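Long-range contact in C2 toxin component I (Clostridium botulinum, PDB 2J3X), which is the enzymatic component of a binary toxin, an ADP-ribosyltransferase that most probably modifies actin inside host cells: residues I115-L129 against A198-L210. The protein carries 2 engineered substitutions. Sequence-based numbering, arbitrary orientation.
Sequences IRDVELDRDISDETL and AIITTIKGKDYIL. Unlike the reference sequence in segment 115-129: D121 (reference Asn). With SO4 (sulfate ion), chain O.
R116 reaches across to D207 and Y208 along a chain extended from CG to NE. Backbone N of R116 donates to O3 of a sulfate, probably left by the crystallisation liquor, and N of I115 to O2, which brings R116 CB within 3.2 Å of O3. CG passes between that oxygen and O of D207, which CD also skirts. NE then donates to D207 O at 2.8 Å, nearly along the C=O axis, while NH2 donates to the same oxygen from above the carbonyl plane. This side-on, two-nitrogen grip keeps the oxygen in the guanidinium plane and should restrict the group's rotation. NH2 also sits 3.3 Å from CE2 of Y208, over one ring face and offset toward the rim; with the planes 68° apart, the cation-pi contact is steeply tilted rather than stacked. NH1 binds the backbone O of E158. A water donates to R122 O and accepts from D207 N.

Beyond it the contact turns apolar. With its CG1 branch beside the backbone N (chi1 -60°), I124 lays CD1 3.5 Å from Y208 C; its side chain runs antiparallel to that of I200, CG2 against CG1 and CD1. I200 CD1 also meets L129 CB at 3.8 Å. L129 CD1 reaches A198 CB and I209 CG2, and I115 crosses I209 at about a right angle, CG2 to CD1 4.0 Å.

These apolar side chains cover one face of an antiparallel beta-hairpin with a type I' turn from I203 to K206, while R116 wraps round the strand edge to Y208 on the other: a loop and the start of helix 126-136, with S125 at the N-cap position, packed on a beta-hairpin of the mixed-sheet ADP-ribosyltransferase fold.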
loop_
_atom_site.group_PDB
_atom_site.type_symbol
_atom_site.label_atom_id
_atom_site.label_comp_id
_atom_site.label_asym_id
_atom_site.label_seq_id
_atom_site.Cartn_x
_atom_site.Cartn_y
_atom_site.Cartn_z
ATOM N N ILE A 115 -14.022 -9.762 16.075
ATOM C CA ILE A 115 -15.260 -9.469 15.388
ATOM C C ILE A 115 -16.429 -10.315 15.925
ATOM O O ILE A 115 -17.511 -9.773 16.211
ATOM C CB ILE A 115 -15.053 -9.726 13.862
ATOM C CG1 ILE A 115 -14.066 -8.727 13.243
ATOM C CG2 ILE A 115 -16.404 -9.761 13.164
ATOM C CD1 ILE A 115 -14.451 -7.355 13.454
ATOM N N ARG A 116 -16.202 -11.611 16.083
ATOM C CA ARG A 116 -17.244 -12.495 16.648
ATOM C C ARG A 116 -17.053 -12.507 18.162
ATOM O O ARG A 116 -16.334 -13.362 18.675
ATOM C CB ARG A 116 -17.083 -13.877 16.097
ATOM C CG ARG A 116 -17.445 -13.962 14.571
ATOM C CD ARG A 116 -17.062 -15.322 14.053
ATOM N NE ARG A 116 -17.522 -15.535 12.663
ATOM C CZ ARG A 116 -16.919 -16.344 11.803
ATOM N NH1 ARG A 116 -15.790 -16.994 12.164
ATOM N NH2 ARG A 116 -17.410 -16.494 10.563
ATOM N N ASP A 117 -17.737 -11.607 18.851
ATOM C CA ASP A 117 -17.458 -11.374 20.306
ATOM C C ASP A 117 -18.433 -12.048 21.245
ATOM O O ASP A 117 -18.239 -12.016 22.485
ATOM C CB ASP A 117 -17.565 -9.912 20.702
ATOM C CG ASP A 117 -16.459 -9.062 20.183
ATOM O OD1 ASP A 117 -15.504 -9.596 19.617
ATOM O OD2 ASP A 117 -16.535 -7.823 20.424
ATOM N N VAL A 118 -19.497 -12.631 20.720
ATOM C CA VAL A 118 -20.570 -13.021 21.628
ATOM C C VAL A 118 -21.090 -14.418 21.277
ATOM O O VAL A 118 -20.829 -14.909 20.194
ATOM C CB VAL A 118 -21.698 -11.947 21.727
ATOM C CG1 VAL A 118 -21.145 -10.607 22.171
ATOM C CG2 VAL A 118 -22.443 -11.824 20.412
ATOM N N GLU A 119 -21.723 -15.072 22.247
ATOM C CA GLU A 119 -22.218 -16.453 22.087
ATOM C C GLU A 119 -21.095 -17.377 21.657
ATOM O O GLU A 119 -21.062 -17.860 20.528
ATOM C CB GLU A 119 -23.328 -16.465 21.032
ATOM C CG GLU A 119 -24.438 -15.430 21.303
ATOM C CD GLU A 119 -25.747 -16.083 21.772
ATOM O OE1 GLU A 119 -25.851 -16.423 22.977
ATOM O OE2 GLU A 119 -26.666 -16.252 20.928
ATOM N N LEU A 120 -20.135 -17.602 22.569
ATOM C CA LEU A 120 -19.006 -18.470 22.313
ATOM C C LEU A 120 -18.307 -18.136 21.014
ATOM O O LEU A 120 -17.894 -19.020 20.243
ATOM C CB LEU A 120 -19.382 -19.970 22.392
ATOM C CG LEU A 120 -19.962 -20.469 23.719
ATOM C CD1 LEU A 120 -20.456 -21.904 23.604
ATOM C CD2 LEU A 120 -18.936 -20.304 24.852
ATOM N N ASP A 121 -18.138 -16.822 20.812
ATOM C CA ASP A 121 -17.361 -16.283 19.729
ATOM C C ASP A 121 -17.870 -16.756 18.348
ATOM O O ASP A 121 -17.137 -17.030 17.414
ATOM C CB ASP A 121 -15.913 -16.543 20.042
ATOM C CG ASP A 121 -15.466 -15.770 21.310
ATOM O OD1 ASP A 121 -16.275 -15.030 21.944
ATOM O OD2 ASP A 121 -14.323 -15.895 21.679
ATOM N N ARG A 122 -19.193 -16.792 18.259
ATOM C CA ARG A 122 -19.887 -17.159 17.025
ATOM C C ARG A 122 -20.660 -15.980 16.458
ATOM O O ARG A 122 -20.804 -15.858 15.223
ATOM C CB ARG A 122 -20.837 -18.328 17.285
ATOM C CG ARG A 122 -20.115 -19.683 17.289
ATOM C CD ARG A 122 -21.030 -20.792 17.751
ATOM N NE ARG A 122 -21.511 -20.611 19.116
ATOM C CZ ARG A 122 -22.376 -21.418 19.734
ATOM N NH1 ARG A 122 -22.881 -22.478 19.105
ATOM N NH2 ARG A 122 -22.771 -21.143 20.972
ATOM N N ASP A 123 -21.139 -15.095 17.319
ATOM C CA ASP A 123 -21.996 -14.036 16.831
ATOM C C ASP A 123 -21.341 -12.688 16.903
ATOM O O ASP A 123 -20.367 -12.484 17.628
ATOM C CB ASP A 123 -23.325 -13.992 17.599
ATOM C CG ASP A 123 -24.146 -15.280 17.432
ATOM O OD1 ASP A 123 -23.823 -16.136 16.587
ATOM O OD2 ASP A 123 -25.115 -15.416 18.212
ATOM N N ILE A 124 -21.919 -11.737 16.184
ATOM C CA ILE A 124 -21.331 -10.413 16.064
ATOM C C ILE A 124 -22.310 -9.393 16.601
ATOM O O ILE A 124 -23.486 -9.392 16.214
ATOM C CB ILE A 124 -21.012 -10.098 14.578
ATOM C CG1 ILE A 124 -20.029 -11.150 14.058
ATOM C CG2 ILE A 124 -20.410 -8.695 14.398
ATOM C CD1 ILE A 124 -19.859 -11.185 12.473
ATOM N N SER A 125 -21.847 -8.550 17.526
ATOM C CA SER A 125 -22.676 -7.540 18.144
ATOM C C SER A 125 -22.855 -6.373 17.161
ATOM O O SER A 125 -21.958 -6.051 16.384
ATOM C CB SER A 125 -21.982 -7.014 19.412
ATOM O OG SER A 125 -22.741 -5.959 19.989
ATOM N N ASP A 126 -24.004 -5.719 17.213
ATOM C CA ASP A 126 -24.211 -4.475 16.449
ATOM C C ASP A 126 -23.207 -3.407 16.843
ATOM O O ASP A 126 -22.810 -2.593 16.032
ATOM C CB ASP A 126 -25.622 -3.917 16.677
ATOM C CG ASP A 126 -26.657 -4.672 15.920
ATOM O OD1 ASP A 126 -26.273 -5.514 15.063
ATOM O OD2 ASP A 126 -27.877 -4.448 16.187
ATOM N N GLU A 127 -22.832 -3.377 18.110
ATOM C CA GLU A 127 -21.769 -2.489 18.540
ATOM C C GLU A 127 -20.458 -2.644 17.748
ATOM O O GLU A 127 -19.790 -1.624 17.377
ATOM C CB GLU A 127 -21.508 -2.698 20.040
ATOM C CG GLU A 127 -20.450 -1.743 20.563
ATOM C CD GLU A 127 -20.328 -1.749 22.106
ATOM O OE1 GLU A 127 -20.803 -2.697 22.704
ATOM O OE2 GLU A 127 -19.743 -0.804 22.706
ATOM N N THR A 128 -20.073 -3.896 17.524
ATOM C CA THR A 128 -18.847 -4.219 16.806
ATOM C C THR A 128 -19.029 -3.889 15.320
ATOM O O THR A 128 -18.123 -3.345 14.676
ATOM C CB THR A 128 -18.550 -5.725 16.954
ATOM O OG1 THR A 128 -18.537 -6.058 18.350
ATOM C CG2 THR A 128 -17.203 -6.124 16.320
ATOM N N LEU A 129 -20.194 -4.211 14.781
ATOM C CA LEU A 129 -20.470 -3.807 13.402
ATOM C C LEU A 129 -20.295 -2.295 13.254
ATOM O O LEU A 129 -19.682 -1.822 12.295
ATOM C CB LEU A 129 -21.912 -4.150 13.050
ATOM C CG LEU A 129 -22.347 -3.646 11.662
ATOM C CD1 LEU A 129 -21.545 -4.233 10.490
ATOM C CD2 LEU A 129 -23.842 -3.975 11.482
ATOM N N ALA A 198 -21.327 -2.017 5.249
ATOM C CA ALA A 198 -21.063 -3.248 5.975
ATOM C C ALA A 198 -22.324 -3.656 6.704
ATOM O O ALA A 198 -22.992 -2.803 7.318
ATOM C CB ALA A 198 -19.948 -3.020 6.987
ATOM N N ILE A 199 -22.626 -4.934 6.645
ATOM C CA ILE A 199 -23.787 -5.505 7.389
ATOM C C ILE A 199 -23.344 -6.788 8.041
ATOM O O ILE A 199 -22.332 -7.366 7.639
ATOM C CB ILE A 199 -25.015 -5.767 6.484
ATOM C CG1 ILE A 199 -24.687 -6.833 5.427
ATOM C CG2 ILE A 199 -25.531 -4.448 5.918
ATOM C CD1 ILE A 199 -25.975 -7.369 4.639
ATOM N N ILE A 200 -24.108 -7.240 9.029
ATOM C CA ILE A 200 -23.926 -8.589 9.539
ATOM C C ILE A 200 -24.779 -9.517 8.694
ATOM O O ILE A 200 -25.939 -9.189 8.367
ATOM C CB ILE A 200 -24.289 -8.730 11.047
ATOM C CG1 ILE A 200 -23.268 -7.950 11.889
ATOM C CG2 ILE A 200 -24.255 -10.210 11.473
ATOM C CD1 ILE A 200 -23.832 -7.475 13.274
ATOM N N THR A 201 -24.181 -10.617 8.284
ATOM C CA THR A 201 -24.868 -11.669 7.528
ATOM C C THR A 201 -24.564 -13.072 8.077
ATOM O O THR A 201 -23.518 -13.309 8.674
ATOM C CB THR A 201 -24.544 -11.630 6.010
ATOM O OG1 THR A 201 -25.543 -12.407 5.320
ATOM C CG2 THR A 201 -23.152 -12.241 5.715
ATOM N N THR A 202 -25.494 -14.006 7.864
ATOM C CA THR A 202 -25.336 -15.404 8.267
ATOM C C THR A 202 -25.320 -16.266 7.007
ATOM O O THR A 202 -26.198 -16.153 6.141
ATOM C CB THR A 202 -26.490 -15.820 9.216
ATOM O OG1 THR A 202 -26.577 -14.888 10.308
ATOM C CG2 THR A 202 -26.317 -17.216 9.747
ATOM N N ILE A 203 -24.288 -17.077 6.863
ATOM C CA ILE A 203 -24.144 -17.915 5.707
ATOM C C ILE A 203 -23.824 -19.300 6.206
ATOM O O ILE A 203 -22.867 -19.468 6.962
ATOM C CB ILE A 203 -22.974 -17.452 4.780
ATOM C CG1 ILE A 203 -23.259 -16.069 4.183
ATOM C CG2 ILE A 203 -22.721 -18.496 3.683
ATOM C CD1 ILE A 203 -22.034 -15.395 3.462
ATOM N N LYS A 204 -24.611 -20.303 5.776
ATOM C CA LYS A 204 -24.461 -21.697 6.270
ATOM C C LYS A 204 -24.266 -21.719 7.800
ATOM O O LYS A 204 -23.380 -22.420 8.327
ATOM C CB LYS A 204 -23.309 -22.458 5.573
ATOM C CG LYS A 204 -23.477 -22.754 4.049
ATOM C CD LYS A 204 -22.363 -23.719 3.551
ATOM C CE LYS A 204 -22.732 -25.230 3.732
ATOM N NZ LYS A 204 -21.604 -26.207 3.350
ATOM N N GLY A 205 -25.097 -20.943 8.497
ATOM C CA GLY A 205 -25.150 -20.989 9.950
ATOM C C GLY A 205 -23.981 -20.291 10.637
ATOM O O GLY A 205 -23.840 -20.376 11.872
ATOM N N LYS A 206 -23.135 -19.593 9.858
ATOM C CA LYS A 206 -22.038 -18.817 10.475
ATOM C C LYS A 206 -22.227 -17.311 10.249
ATOM O O LYS A 206 -22.736 -16.934 9.213
ATOM C CB LYS A 206 -20.695 -19.313 9.921
ATOM C CG LYS A 206 -20.469 -20.822 10.209
ATOM C CD LYS A 206 -18.992 -21.101 10.485
ATOM C CE LYS A 206 -18.789 -22.456 11.146
ATOM N NZ LYS A 206 -19.241 -23.557 10.217
ATOM N N ASP A 207 -21.804 -16.452 11.194
ATOM C CA ASP A 207 -21.931 -14.988 11.050
ATOM C C ASP A 207 -20.676 -14.250 10.593
ATOM O O ASP A 207 -19.541 -14.611 10.994
ATOM C CB ASP A 207 -22.390 -14.352 12.333
ATOM C CG ASP A 207 -23.822 -14.769 12.673
ATOM O OD1 ASP A 207 -24.257 -15.840 12.215
ATOM O OD2 ASP A 207 -24.497 -14.033 13.368
ATOM N N TYR A 208 -20.909 -13.227 9.759
ATOM C CA TYR A 208 -19.818 -12.485 9.103
ATOM C C TYR A 208 -20.211 -11.042 8.999
ATOM O O TYR A 208 -21.401 -10.689 8.882
ATOM C CB TYR A 208 -19.593 -12.984 7.655
ATOM C CG TYR A 208 -19.260 -14.421 7.540
ATOM C CD1 TYR A 208 -20.266 -15.397 7.452
ATOM C CD2 TYR A 208 -17.907 -14.838 7.450
ATOM C CE1 TYR A 208 -19.915 -16.777 7.311
ATOM C CE2 TYR A 208 -17.571 -16.200 7.295
ATOM C CZ TYR A 208 -18.564 -17.148 7.244
ATOM O OH TYR A 208 -18.259 -18.505 7.082
ATOM N N ILE A 209 -19.221 -10.163 9.013
ATOM C CA ILE A 209 -19.487 -8.824 8.502
ATOM C C ILE A 209 -19.245 -8.880 6.974
ATOM O O ILE A 209 -18.134 -9.191 6.513
ATOM C CB ILE A 209 -18.585 -7.763 9.151
ATOM C CG1 ILE A 209 -18.986 -7.591 10.641
ATOM C CG2 ILE A 209 -18.770 -6.371 8.428
ATOM C CD1 ILE A 209 -18.086 -6.588 11.423
ATOM N N LEU A 210 -20.305 -8.585 6.201
ATOM C CA LEU A 210 -20.232 -8.569 4.730
ATOM C C LEU A 210 -20.022 -7.114 4.356
ATOM O O LEU A 210 -20.849 -6.241 4.644
ATOM C CB LEU A 210 -21.539 -9.097 4.129
ATOM C CG LEU A 210 -21.653 -9.025 2.598
ATOM C CD1 LEU A 210 -20.582 -9.935 1.904
ATOM C CD2 LEU A 210 -23.122 -9.449 2.242
HETATM S S SO4 O . -12.614 -12.990 15.790
HETATM O O1 SO4 O . -12.153 -14.047 14.924
HETATM O O2 SO4 O . -12.362 -11.713 15.111
HETATM O O3 SO4 O . -14.030 -13.088 16.113
HETATM O O4 SO4 O . -11.895 -12.987 17.106
HETATM O O HOH W 1 -20.545 -17.890 13.406
#